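Local coordinates for protein DyP (Bjerkandera adusta, PDB 3VXJ) that probably uses heme b to catalyse the peroxide-dependent oxidation of dyes and phenols, and binds 2,6-dimethoxyphenol in this crystal, at residues A[31-34]-A[35-38]; A[135-138]-A[139-143]; A[163-166]-A[167-171]; A[202-205]-A[206-210]; A[367-371]-A[372-376]. All blocks are in the same frame, centred on the assembly; numbering follows the deposited sequence.

Interaction 1 of 5, residues A[31-34]-A[35-38]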
# COMPACT_ATOMS: atom_id res chain seq x y z
N VAL A 31 -19.14 16.20 -2.47
CA VAL A 31 -20.55 16.28 -2.12
C VAL A 31 -21.09 17.65 -2.53
O VAL A 31 -20.55 18.67 -2.13
CB VAL A 31 -20.76 16.08 -0.60
CG1 VAL A 31 -22.23 16.28 -0.21
CG2 VAL A 31 -20.28 14.71 -0.14
N ASN A 32 -22.16 17.66 -3.32
CA ASN A 32 -22.82 18.90 -3.74
C ASN A 32 -23.99 19.29 -2.85
O ASN A 32 -24.28 20.47 -2.70
CB ASN A 32 -23.32 18.79 -5.18
CG ASN A 32 -22.20 18.54 -6.17
OD1 ASN A 32 -21.14 19.16 -6.11
ND2 ASN A 32 -22.45 17.64 -7.11
N ASP A 33 -24.66 18.29 -2.28
CA ASP A 33 -25.90 18.49 -1.54
C ASP A 33 -25.89 17.45 -0.43
O ASP A 33 -26.08 16.26 -0.70
CB ASP A 33 -27.09 18.31 -2.51
CG ASP A 33 -28.46 18.55 -1.88
OD1 ASP A 33 -28.69 18.23 -0.70
OD2 ASP A 33 -29.35 19.04 -2.61
N ALA A 34 -25.65 17.89 0.80
CA ALA A 34 -25.55 16.98 1.95
C ALA A 34 -26.81 16.16 2.19
O ALA A 34 -26.74 14.95 2.40
CB ALA A 34 -25.15 17.74 3.21
N THR A 35 -27.97 16.81 2.15
CA THR A 35 -29.23 16.11 2.43
C THR A 35 -29.49 15.02 1.40
O THR A 35 -29.83 13.89 1.76
CB THR A 35 -30.42 17.09 2.51
OG1 THR A 35 -30.18 18.06 3.54
CG2 THR A 35 -31.73 16.36 2.83
N SER A 36 -29.29 15.35 0.12
CA SER A 36 -29.50 14.38 -0.95
C SER A 36 -28.46 13.26 -0.92
O SER A 36 -28.78 12.10 -1.18
CB SER A 36 -29.54 15.08 -2.30
OG SER A 36 -30.58 16.05 -2.32
N PHE A 37 -27.21 13.60 -0.59
CA PHE A 37 -26.17 12.59 -0.43
C PHE A 37 -26.50 11.58 0.67
O PHE A 37 -26.33 10.38 0.48
CB PHE A 37 -24.81 13.24 -0.15
CG PHE A 37 -23.71 12.24 0.01
CD1 PHE A 37 -23.03 11.77 -1.10
CD2 PHE A 37 -23.38 11.74 1.27
CE1 PHE A 37 -22.01 10.82 -0.96
CE2 PHE A 37 -22.38 10.79 1.42
CZ PHE A 37 -21.68 10.35 0.30
N LYS A 38 -26.97 12.08 1.81
CA LYS A 38 -27.26 11.24 2.96
C LYS A 38 -28.37 10.23 2.70
O LYS A 38 -28.24 9.07 3.07
CB LYS A 38 -27.57 12.09 4.19
CG LYS A 38 -26.33 12.80 4.73
CD LYS A 38 -26.65 13.67 5.91
CE LYS A 38 -25.41 14.43 6.32
NZ LYS A 38 -25.50 14.95 7.70
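Asp33 is the N-cap of helix 34-48, and its carboxylate reaches forward to the Ser36 amide in the first turn, just after the chain has left strand 23-31. Asp33 OD1 accepts the backbone N-H of Ser36 at 3.1 Å. The bond is almost straight, 170° at the hydrogen, yet it meets OD1 from well above the carboxylate plane. The first torsion of Asp33 sets CG opposite its own nitrogen (chi1 -177°), which brings the carboxylate to the amides at the helix start. The regular helical pattern begins at the same place: Phe37 N donates to Asp33 O at 2.9 Å, and Lys38 N donates to Ala34 O, also at 2.9 Å. A negative carboxylate among amides at a helix N-terminus is likely to be favoured by the helix dipole.

On the inner side, Val31 closes over Phe37. Val31 CG2 sits above one face of the Phe37 ring, 4.2 Å from its centroid, in a CH-pi contact, while Val31 CG1 touches Phe37 CB at 4.0 Å. Leu79 adds to this apolar patch. The extended chain of Lys38 carries NZ to a hydrogen bond with Leu79 O and a salt bridge with the C-terminal carboxylate of Ala442. The whole is an aspartate N-cap, bonded to the third helical amide, at the junction of strand 23-31 and helix 34-48 in this ferredoxin-like domain.

Interaction 2 of 5, residues A[135-138]-A[139-143]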
# COMPACT_ATOMS: atom_id res chain seq x y z
N THR A 135 -20.02 1.83 -11.42
CA THR A 135 -19.85 3.28 -11.44
C THR A 135 -21.16 3.95 -11.89
O THR A 135 -21.62 4.92 -11.28
CB THR A 135 -18.69 3.70 -12.37
OG1 THR A 135 -17.48 3.11 -11.90
CG2 THR A 135 -18.51 5.21 -12.37
N ASP A 136 -21.79 3.40 -12.93
CA ASP A 136 -23.08 3.91 -13.38
C ASP A 136 -24.15 3.77 -12.29
O ASP A 136 -25.04 4.62 -12.17
CB ASP A 136 -23.53 3.19 -14.66
CG ASP A 136 -22.70 3.58 -15.88
OD1 ASP A 136 -21.88 4.52 -15.81
OD2 ASP A 136 -22.88 2.92 -16.92
N ASP A 137 -24.07 2.70 -11.50
CA ASP A 137 -24.98 2.48 -10.38
C ASP A 137 -24.80 3.56 -9.31
O ASP A 137 -25.78 4.07 -8.76
CB ASP A 137 -24.77 1.08 -9.79
CG ASP A 137 -25.64 0.80 -8.58
OD1 ASP A 137 -26.88 0.74 -8.73
OD2 ASP A 137 -25.09 0.61 -7.48
N ILE A 138 -23.56 3.95 -9.05
CA ILE A 138 -23.30 5.10 -8.18
C ILE A 138 -23.91 6.38 -8.76
O ILE A 138 -24.59 7.12 -8.05
CB ILE A 138 -21.79 5.28 -7.90
CG1 ILE A 138 -21.30 4.13 -7.02
CG2 ILE A 138 -21.52 6.66 -7.25
CD1 ILE A 138 -19.80 3.98 -6.95
N SER A 139 -23.70 6.62 -10.05
CA SER A 139 -24.28 7.80 -10.70
C SER A 139 -25.80 7.84 -10.60
O SER A 139 -26.39 8.89 -10.33
CB SER A 139 -23.84 7.88 -12.17
OG SER A 139 -22.44 8.00 -12.26
N SER A 140 -26.43 6.68 -10.80
CA SER A 140 -27.89 6.55 -10.74
C SER A 140 -28.43 6.78 -9.33
O SER A 140 -29.47 7.43 -9.15
CB SER A 140 -28.32 5.18 -11.27
OG SER A 140 -29.74 5.06 -11.26
N THR A 141 -27.74 6.24 -8.34
CA THR A 141 -28.20 6.33 -6.95
C THR A 141 -27.94 7.71 -6.35
O THR A 141 -28.81 8.28 -5.68
CB THR A 141 -27.55 5.22 -6.09
OG1 THR A 141 -27.93 3.94 -6.63
CG2 THR A 141 -28.01 5.30 -4.64
N PHE A 142 -26.75 8.26 -6.58
CA PHE A 142 -26.38 9.54 -5.98
C PHE A 142 -26.76 10.74 -6.82
O PHE A 142 -27.00 11.82 -6.27
CB PHE A 142 -24.89 9.56 -5.62
CG PHE A 142 -24.55 8.65 -4.47
CD1 PHE A 142 -24.52 9.15 -3.17
CD2 PHE A 142 -24.29 7.30 -4.68
CE1 PHE A 142 -24.23 8.31 -2.09
CE2 PHE A 142 -24.00 6.45 -3.61
CZ PHE A 142 -23.98 6.96 -2.31
N GLY A 143 -26.81 10.56 -8.14
CA GLY A 143 -27.18 11.65 -9.04
C GLY A 143 -26.33 12.88 -8.83
O GLY A 143 -25.12 12.78 -8.59
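Thr141 folds its hydroxyl back onto the helix and doubles the backbone bond to Asp137. Asp137 O receives both Thr141 N and Thr141 OG1, each at 3.0 Å, and the two donors arrive from opposite faces of the carbonyl plane. The torsion responsible (chi1 -60°) puts OG1 beside the threonine's own nitrogen, pointing back toward the preceding turn. Ser139 has the same first torsion, but its OG makes a weak bond to Thr135 O, at 3.3 Å, and finds a further partner in Gln148. The Asp137 side chain runs alongside that of Thr141 and spends its carboxylate on a salt bridge to Arg48.

The apolar face is carried by Ile138 and Phe142, one turn apart. Phe142 N donates to Ile138 O at 2.9 Å. The phenylalanine ring is swung back along the helix (chi1 -70°), so that the same carbonyl oxygen lies in its plane at the edge, 3.4 Å from CD2 of Phe142. The branch methyl CG2 of Ile138 meets CD2 of Phe142 at 3.8 Å. Ile138 also rests on Phe121 and Ile123 of strand 119-125, and Phe142 on Tyr44 of helix 34-48. After Phe142, Gly143 leaves the helix with positive phi. This is the end of an amphipathic helix laid on the four-stranded antiparallel sheet of a ferredoxin-like domain.

Interaction 3 of 5, residues A[163-166]-A[167-171]. With HEM (protoporphyrin IX containing Fe), chain B.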
# COMPACT_ATOMS: atom_id res chain seq x y z
N GLY A 163 -0.58 -10.58 -9.70
CA GLY A 163 -0.15 -10.31 -8.34
C GLY A 163 1.17 -9.55 -8.25
O GLY A 163 1.55 -9.11 -7.17
N HIS A 164 1.87 -9.42 -9.37
CA HIS A 164 3.13 -8.67 -9.41
C HIS A 164 2.84 -7.22 -9.74
O HIS A 164 1.91 -6.92 -10.49
CB HIS A 164 4.08 -9.25 -10.45
CG HIS A 164 4.50 -10.67 -10.19
ND1 HIS A 164 5.82 -11.05 -10.14
CD2 HIS A 164 3.77 -11.79 -9.97
CE1 HIS A 164 5.89 -12.35 -9.89
NE2 HIS A 164 4.66 -12.82 -9.79
N GLU A 165 3.64 -6.32 -9.18
CA GLU A 165 3.57 -4.92 -9.55
C GLU A 165 4.44 -4.70 -10.81
O GLU A 165 5.09 -5.63 -11.30
CB GLU A 165 3.93 -4.02 -8.36
CG GLU A 165 5.27 -4.31 -7.70
CD GLU A 165 6.43 -3.91 -8.60
OE1 GLU A 165 7.32 -4.75 -8.84
OE2 GLU A 165 6.40 -2.76 -9.09
N HIS A 166 4.41 -3.48 -11.36
CA HIS A 166 5.03 -3.20 -12.66
C HIS A 166 6.55 -3.35 -12.79
O HIS A 166 7.03 -3.57 -13.90
CB HIS A 166 4.54 -1.87 -13.23
CG HIS A 166 3.25 -2.00 -13.96
ND1 HIS A 166 3.14 -2.68 -15.16
CD2 HIS A 166 2.00 -1.58 -13.65
CE1 HIS A 166 1.89 -2.65 -15.56
NE2 HIS A 166 1.17 -2.00 -14.66
N PHE A 167 7.30 -3.25 -11.69
CA PHE A 167 8.73 -3.57 -11.76
C PHE A 167 8.96 -5.08 -11.87
O PHE A 167 10.08 -5.52 -12.15
CB PHE A 167 9.50 -3.05 -10.54
CG PHE A 167 9.55 -1.54 -10.42
CD1 PHE A 167 9.76 -0.70 -11.52
CD2 PHE A 167 9.41 -0.96 -9.16
CE1 PHE A 167 9.80 0.68 -11.36
CE2 PHE A 167 9.46 0.43 -9.00
CZ PHE A 167 9.65 1.25 -10.10
N GLY A 168 7.91 -5.88 -11.65
CA GLY A 168 7.97 -7.32 -11.80
C GLY A 168 7.90 -8.14 -10.51
O GLY A 168 7.97 -9.37 -10.57
N PHE A 169 7.70 -7.48 -9.37
CA PHE A 169 7.79 -8.17 -8.08
C PHE A 169 6.43 -8.54 -7.50
O PHE A 169 5.52 -7.71 -7.47
CB PHE A 169 8.58 -7.32 -7.07
CG PHE A 169 10.03 -7.12 -7.44
CD1 PHE A 169 11.02 -7.83 -6.79
CD2 PHE A 169 10.38 -6.25 -8.47
CE1 PHE A 169 12.36 -7.69 -7.17
CE2 PHE A 169 11.72 -6.08 -8.84
CZ PHE A 169 12.70 -6.82 -8.20
N LEU A 170 6.31 -9.79 -7.04
CA LEU A 170 5.09 -10.24 -6.34
C LEU A 170 4.81 -9.34 -5.14
O LEU A 170 5.67 -9.14 -4.30
CB LEU A 170 5.19 -11.71 -5.90
CG LEU A 170 3.94 -12.33 -5.27
CD1 LEU A 170 2.74 -12.35 -6.22
CD2 LEU A 170 4.26 -13.75 -4.82
N ASP A 171 3.60 -8.78 -5.10
CA ASP A 171 3.20 -7.81 -4.08
C ASP A 171 1.97 -8.33 -3.32
O ASP A 171 1.07 -8.93 -3.92
CB ASP A 171 2.88 -6.46 -4.76
CG ASP A 171 2.74 -5.31 -3.77
OD1 ASP A 171 3.11 -5.46 -2.58
OD2 ASP A 171 2.24 -4.24 -4.19
CHA HEM B . 6.13 -4.82 0.73
CHB HEM B . 6.34 -2.94 -3.72
CHC HEM B . 5.36 1.45 -1.96
CHD HEM B . 5.11 -0.41 2.50
C1A HEM B . 6.31 -4.69 -0.62
C2A HEM B . 6.69 -5.75 -1.53
C3A HEM B . 6.76 -5.22 -2.76
C4A HEM B . 6.39 -3.83 -2.67
CMA HEM B . 7.12 -5.94 -4.07
CAA HEM B . 7.03 -7.20 -1.10
CBA HEM B . 5.84 -8.16 -1.04
CGA HEM B . 4.91 -7.92 0.13
O1A HEM B . 5.27 -8.19 1.29
O2A HEM B . 3.76 -7.47 -0.13
C1B HEM B . 6.08 -1.59 -3.64
C2B HEM B . 6.04 -0.67 -4.76
C3B HEM B . 5.76 0.56 -4.26
C4B HEM B . 5.60 0.42 -2.83
CMB HEM B . 6.30 -1.07 -6.22
CAB HEM B . 5.58 1.88 -5.03
CBB HEM B . 5.24 1.92 -6.32
C1C HEM B . 5.25 1.33 -0.59
C2C HEM B . 5.05 2.43 0.34
C3C HEM B . 4.99 1.91 1.58
C4C HEM B . 5.15 0.48 1.45
CMC HEM B . 4.91 3.90 -0.08
CAC HEM B . 4.78 2.64 2.93
CBC HEM B . 5.32 3.85 3.17
C1D HEM B . 5.29 -1.77 2.41
C2D HEM B . 5.13 -2.67 3.52
C3D HEM B . 5.45 -4.02 2.98
C4D HEM B . 5.78 -3.82 1.59
CMD HEM B . 4.73 -2.37 4.97
CAD HEM B . 5.45 -5.32 3.80
CBD HEM B . 6.77 -5.39 4.56
CGD HEM B . 6.85 -6.61 5.44
O1D HEM B . 7.86 -7.35 5.33
O2D HEM B . 5.92 -6.84 6.24
NA HEM B . 6.16 -3.54 -1.35
NB HEM B . 5.84 -0.89 -2.47
NC HEM B . 5.35 0.17 0.13
ND HEM B . 5.65 -2.48 1.27
FE HEM B . 5.82 -1.67 -0.60
O HOH W 1 3.89 -2.10 -0.87
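Glu165 folds its carboxylate over the loop that follows it, beside the heme, and binds the amide of Phe167 within the tight turn and that of Phe169 just beyond it. Phe167 N donates to OE2 of Glu165 at 2.8 Å, from above the carboxylate plane, and Phe169 N donates to OE1 of Glu165, also at 2.8 Å, on the anti side. A side chain doubled back on itself, with chi1 55° and chi2 70°, makes this possible. Backbone bonds complete the hairpin-like loop: Gly168 N closes a type I turn onto Glu165 O, Glu165 N bonds to Phe169 O, and Asp171 N to Gly163 O. His164 adds a straight bond, ND1 to Gly168 O at 2.8 Å and 178° at the hydrogen; the oxygen lies in the imidazole plane.

Packing is limited to a few places. Leu170 CB rests over one face of the His164 ring in a CH-pi contact, 4.1 Å from its centroid, and CB of Phe169 touches heme methyl CMA.

Among the heme contacts, Glu165 OE2 lies 3.3 Å from methyl CMB of the porphyrin. Asp171, the aspartate of the GXXDG motif of DyP-type peroxidases, stands on the face of the heme where water 1 binds the iron at 2.0 Å. Its OD1 is 3.2 Å from heme propionate oxygen O2A, and Arg329 serves both sides, salt-bridged to Asp171 and hydrogen-bonded to the heme.

With a bond from Gln225, three N-H groups surround the buried Glu165 carboxylate, which is consistent with an anionic group and would probably hold the loop in shape where it leads into Asp171 on the distal side.

Interaction 4 of 5, residues A[202-205]-A[206-210]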
# COMPACT_ATOMS: atom_id res chain seq x y z
N ASP A 202 -8.75 -2.50 20.84
CA ASP A 202 -7.58 -2.63 21.72
C ASP A 202 -6.29 -2.48 20.92
O ASP A 202 -6.12 -3.12 19.88
CB ASP A 202 -7.60 -3.98 22.45
CG ASP A 202 -6.55 -4.07 23.55
OD1 ASP A 202 -6.36 -3.09 24.31
OD2 ASP A 202 -5.93 -5.15 23.66
N GLY A 203 -5.39 -1.63 21.41
CA GLY A 203 -4.15 -1.34 20.70
C GLY A 203 -4.14 0.04 20.08
O GLY A 203 -3.07 0.61 19.84
N ASP A 204 -5.32 0.59 19.81
CA ASP A 204 -5.42 1.97 19.33
C ASP A 204 -5.25 2.90 20.53
O ASP A 204 -5.83 2.66 21.60
CB ASP A 204 -6.78 2.18 18.67
CG ASP A 204 -6.93 3.56 18.04
OD1 ASP A 204 -5.95 4.32 17.95
OD2 ASP A 204 -8.07 3.88 17.66
N THR A 205 -4.44 3.94 20.38
CA THR A 205 -4.26 4.92 21.44
C THR A 205 -4.85 6.30 21.11
O THR A 205 -4.77 7.21 21.92
CB THR A 205 -2.79 5.11 21.81
OG1 THR A 205 -2.06 5.50 20.64
CG2 THR A 205 -2.22 3.81 22.38
N GLY A 206 -5.42 6.44 19.92
CA GLY A 206 -5.99 7.72 19.49
C GLY A 206 -7.34 7.97 20.14
O GLY A 206 -8.06 7.04 20.48
N THR A 207 -7.69 9.24 20.29
CA THR A 207 -8.94 9.62 20.94
C THR A 207 -10.07 9.60 19.92
O THR A 207 -10.16 10.51 19.08
CB THR A 207 -8.80 11.01 21.59
OG1 THR A 207 -7.73 10.96 22.54
CG2 THR A 207 -10.08 11.41 22.31
N ARG A 208 -10.91 8.57 19.96
CA ARG A 208 -11.91 8.35 18.90
C ARG A 208 -13.33 8.59 19.38
O ARG A 208 -13.70 8.12 20.46
CB ARG A 208 -11.86 6.90 18.40
CG ARG A 208 -10.48 6.34 18.15
CD ARG A 208 -9.77 7.11 17.07
NE ARG A 208 -8.45 6.54 16.90
CZ ARG A 208 -7.46 7.10 16.23
NH1 ARG A 208 -7.61 8.29 15.66
NH2 ARG A 208 -6.31 6.46 16.15
N PRO A 209 -14.15 9.28 18.56
CA PRO A 209 -15.59 9.23 18.85
C PRO A 209 -16.06 7.78 18.85
O PRO A 209 -15.51 6.94 18.13
CB PRO A 209 -16.21 10.00 17.68
CG PRO A 209 -15.09 10.73 17.02
CD PRO A 209 -13.84 9.97 17.30
N SER A 210 -17.07 7.48 19.66
CA SER A 210 -17.61 6.12 19.71
C SER A 210 -18.05 5.63 18.33
O SER A 210 -17.88 4.45 18.01
CB SER A 210 -18.76 6.03 20.72
OG SER A 210 -19.91 6.72 20.26
O HOH W 2 -5.70 9.25 23.31
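Asp204 opens an Asx turn, its OD1 accepting the backbone N-H of Gly206 at 2.9 Å, and the same carboxylate holds Arg208 in a salt bridge. This inner side is compact. Arg208 grips the carboxylate side-on with two nitrogens: NE bonds to OD2 of Asp204 at 2.8 Å on its syn lone pair, and NH2 bonds to OD1 of Asp204 at 2.8 Å. The two flat groups meet edge to edge, with their planes 30° apart. A bend in the arginine at chi2 (-62°) turns the guanidinium back across the turn toward the aspartate. OD1 thus takes two donors, NH2 close to the carboxylate plane and Gly206 N from well above it.

Beyond the turn, OD2 also receives Gly200 N, while Arg208 NH1 bonds to Leu85 O and the arginine packs against Ile362. Replacing Asp204 by an alanine would probably leave the guanidinium of Arg208 without its counter-charge and the Gly206 amide without its acceptor, and set the turn free to open.

The outer side is looser. Thr205 and Thr207 are exposed and are linked through water 2, which donates to Thr205 O at 2.6 Å and lies 2.8 Å from Thr207 OG1.

Glycine suits the position between these two sides: CA of Gly206 lies 3.5 Å above the guanidinium plane, toward its rim, and a CB on that residue would come within 2.2 Å of Arg208 NH2.

Interaction 5 of 5, residues A[367-371]-A[372-376]. With HEM (protoporphyrin IX containing Fe), chain B.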
# COMPACT_ATOMS: atom_id res chain seq x y z
N PHE A 367 1.67 4.02 7.52
CA PHE A 367 2.20 4.64 6.32
C PHE A 367 3.25 5.72 6.59
O PHE A 367 4.34 5.70 6.02
CB PHE A 367 1.06 5.25 5.51
CG PHE A 367 1.53 6.18 4.43
CD1 PHE A 367 2.22 5.69 3.31
CD2 PHE A 367 1.37 7.57 4.56
CE1 PHE A 367 2.70 6.57 2.33
CE2 PHE A 367 1.83 8.43 3.58
CZ PHE A 367 2.51 7.94 2.47
N ARG A 368 2.90 6.69 7.43
CA ARG A 368 3.74 7.86 7.58
C ARG A 368 5.05 7.55 8.30
O ARG A 368 6.09 8.12 7.98
CB ARG A 368 2.96 8.96 8.29
CG ARG A 368 3.57 10.32 8.18
CD ARG A 368 2.59 11.33 8.74
NE ARG A 368 3.02 12.71 8.55
CZ ARG A 368 3.88 13.35 9.34
NH1 ARG A 368 4.39 12.75 10.41
NH2 ARG A 368 4.20 14.61 9.07
N PHE A 369 4.98 6.64 9.27
CA PHE A 369 6.17 6.19 10.02
C PHE A 369 7.11 5.41 9.12
O PHE A 369 8.32 5.61 9.14
CB PHE A 369 5.73 5.34 11.20
CG PHE A 369 6.67 5.38 12.37
CD1 PHE A 369 6.51 6.33 13.37
CD2 PHE A 369 7.70 4.45 12.49
CE1 PHE A 369 7.37 6.37 14.46
CE2 PHE A 369 8.57 4.50 13.58
CZ PHE A 369 8.39 5.46 14.57
N GLN A 370 6.53 4.51 8.32
CA GLN A 370 7.28 3.72 7.35
C GLN A 370 7.97 4.62 6.32
O GLN A 370 9.11 4.37 5.94
CB GLN A 370 6.35 2.73 6.67
CG GLN A 370 5.82 1.69 7.63
CD GLN A 370 4.60 0.99 7.12
OE1 GLN A 370 4.30 1.01 5.92
NE2 GLN A 370 3.85 0.36 8.02
N GLN A 371 7.29 5.68 5.91
CA GLN A 371 7.82 6.60 4.91
C GLN A 371 8.90 7.53 5.48
O GLN A 371 10.02 7.61 4.95
CB GLN A 371 6.70 7.45 4.31
CG GLN A 371 7.17 8.36 3.17
CD GLN A 371 7.63 7.57 1.96
OE1 GLN A 371 6.87 6.77 1.40
NE2 GLN A 371 8.89 7.74 1.57
N ILE A 372 8.55 8.26 6.55
CA ILE A 372 9.41 9.32 7.05
C ILE A 372 10.48 8.77 7.98
O ILE A 372 11.69 8.90 7.72
CB ILE A 372 8.61 10.41 7.76
CG1 ILE A 372 7.62 11.07 6.79
CG2 ILE A 372 9.55 11.46 8.35
CD1 ILE A 372 6.73 12.13 7.42
N ASN A 373 10.05 8.16 9.09
CA ASN A 373 10.97 7.73 10.13
C ASN A 373 11.92 6.65 9.66
O ASN A 373 13.03 6.54 10.17
CB ASN A 373 10.22 7.22 11.35
CG ASN A 373 9.30 8.26 11.95
OD1 ASN A 373 8.41 8.79 11.29
ND2 ASN A 373 9.52 8.56 13.22
N TRP A 374 11.46 5.85 8.70
CA TRP A 374 12.21 4.69 8.26
C TRP A 374 12.79 4.83 6.85
O TRP A 374 14.00 4.98 6.70
CB TRP A 374 11.36 3.43 8.42
CG TRP A 374 11.12 3.06 9.87
CD1 TRP A 374 11.76 3.57 10.98
CD2 TRP A 374 10.19 2.10 10.36
NE1 TRP A 374 11.29 2.97 12.12
CE2 TRP A 374 10.31 2.07 11.76
CE3 TRP A 374 9.25 1.26 9.74
CZ2 TRP A 374 9.55 1.22 12.56
CZ3 TRP A 374 8.49 0.43 10.53
CH2 TRP A 374 8.65 0.41 11.93
N ALA A 375 11.94 4.80 5.82
CA ALA A 375 12.42 4.82 4.44
C ALA A 375 13.28 6.04 4.10
O ALA A 375 14.29 5.91 3.41
CB ALA A 375 11.26 4.69 3.47
N ASN A 376 12.87 7.22 4.56
CA ASN A 376 13.56 8.49 4.27
C ASN A 376 14.78 8.75 5.16
O ASN A 376 15.48 9.76 4.99
CB ASN A 376 12.62 9.68 4.43
CG ASN A 376 11.55 9.75 3.35
OD1 ASN A 376 11.51 8.93 2.42
ND2 ASN A 376 10.66 10.71 3.48
CHA HEM B . 6.13 -4.82 0.73
CHB HEM B . 6.34 -2.94 -3.72
CHC HEM B . 5.36 1.45 -1.96
CHD HEM B . 5.11 -0.41 2.50
C1A HEM B . 6.31 -4.69 -0.62
C2A HEM B . 6.69 -5.75 -1.53
C3A HEM B . 6.76 -5.22 -2.76
C4A HEM B . 6.39 -3.83 -2.67
CMA HEM B . 7.12 -5.94 -4.07
CAA HEM B . 7.03 -7.20 -1.10
CBA HEM B . 5.84 -8.16 -1.04
CGA HEM B . 4.91 -7.92 0.13
O1A HEM B . 5.27 -8.19 1.29
O2A HEM B . 3.76 -7.47 -0.13
C1B HEM B . 6.08 -1.59 -3.64
C2B HEM B . 6.04 -0.67 -4.76
C3B HEM B . 5.76 0.56 -4.26
C4B HEM B . 5.60 0.42 -2.83
CMB HEM B . 6.30 -1.07 -6.22
CAB HEM B . 5.58 1.88 -5.03
CBB HEM B . 5.24 1.92 -6.32
C1C HEM B . 5.25 1.33 -0.59
C2C HEM B . 5.05 2.43 0.34
C3C HEM B . 4.99 1.91 1.58
C4C HEM B . 5.15 0.48 1.45
CMC HEM B . 4.91 3.90 -0.08
CAC HEM B . 4.78 2.64 2.93
CBC HEM B . 5.32 3.85 3.17
C1D HEM B . 5.29 -1.77 2.41
C2D HEM B . 5.13 -2.67 3.52
C3D HEM B . 5.45 -4.02 2.98
C4D HEM B . 5.78 -3.82 1.59
CMD HEM B . 4.73 -2.37 4.97
CAD HEM B . 5.45 -5.32 3.80
CBD HEM B . 6.77 -5.39 4.56
CGD HEM B . 6.85 -6.61 5.44
O1D HEM B . 7.86 -7.35 5.33
O2D HEM B . 5.92 -6.84 6.24
NA HEM B . 6.16 -3.54 -1.35
NB HEM B . 5.84 -0.89 -2.47
NC HEM B . 5.35 0.17 0.13
ND HEM B . 5.65 -2.48 1.27
FE HEM B . 5.82 -1.67 -0.60
O HOH W 1 3.89 -2.10 -0.87
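Phe369 and Trp374 form a T-shaped pair on helix 367-375. The phenyl edge points at the indole face, the planes stand at 89°, and the centroids of the Phe369 ring and the Trp374 five-membered ring are 5.0 Å apart. The amide of Asn373 lies flat over one face of the Phe369 ring, 14° from parallel, with its CG 3.6 Å above the ring plane. An alanine in place of Trp374 would probably leave the Phe369 edge without its indole face and open a gap beside it, with Asn373 and Phe325 still covering the ring.

Ile372 packs on Arg368: methyl CD1 of Ile372 sits over the centre of the guanidinium, 3.6 Å from CZ of Arg368, whose NE is salt-bridged to Asp97.

Hydrogen bonding changes along the helix. Ile372 N reaches Arg368 O at 2.8 Å in the usual i+4 step, but Ala375 N bonds to Gln370 O and Asn376 N to Gln371 O, the i+5 step of a pi-type turn. The amide of Gln371 follows, NE2 donating to Asn376 OD1 at 3.0 Å and also to Ile394 O.

Toward the heme, Gln370 OE1 lies 3.4 Å from vinyl carbon CAC. Phe367 packs on strands 353-360 and 216-225, Arg368 and Gln371 meet helix 98-101, and Phe325 and Phe380 stack on Phe369 and Trp374, so the helix lies between the heme, that sheet and helix 98-101.

How the interactions relate
Along the chain the five contacts follow one another in numerical order. Interactions 1 and 2 belong to the N-terminal ferredoxin-like domain, at the start of helix 34-48 and the end of helix 128-142, which pack against its four-stranded sheet; their centres are about 13 Å apart and they touch where CE1 of Phe37 meets CE1 of Phe142 at 3.5 Å. Interactions 3, 4 and 5 fall in the C-terminal family region. Interactions 3 and 5 have centres about 21 Å apart and touch the same heme at different places, while 4 is a surface turn, its centre about 22 Å from that of interaction 5. The first half thus contributes packing remote from the heme, and 3 and 5 parts of its pocket.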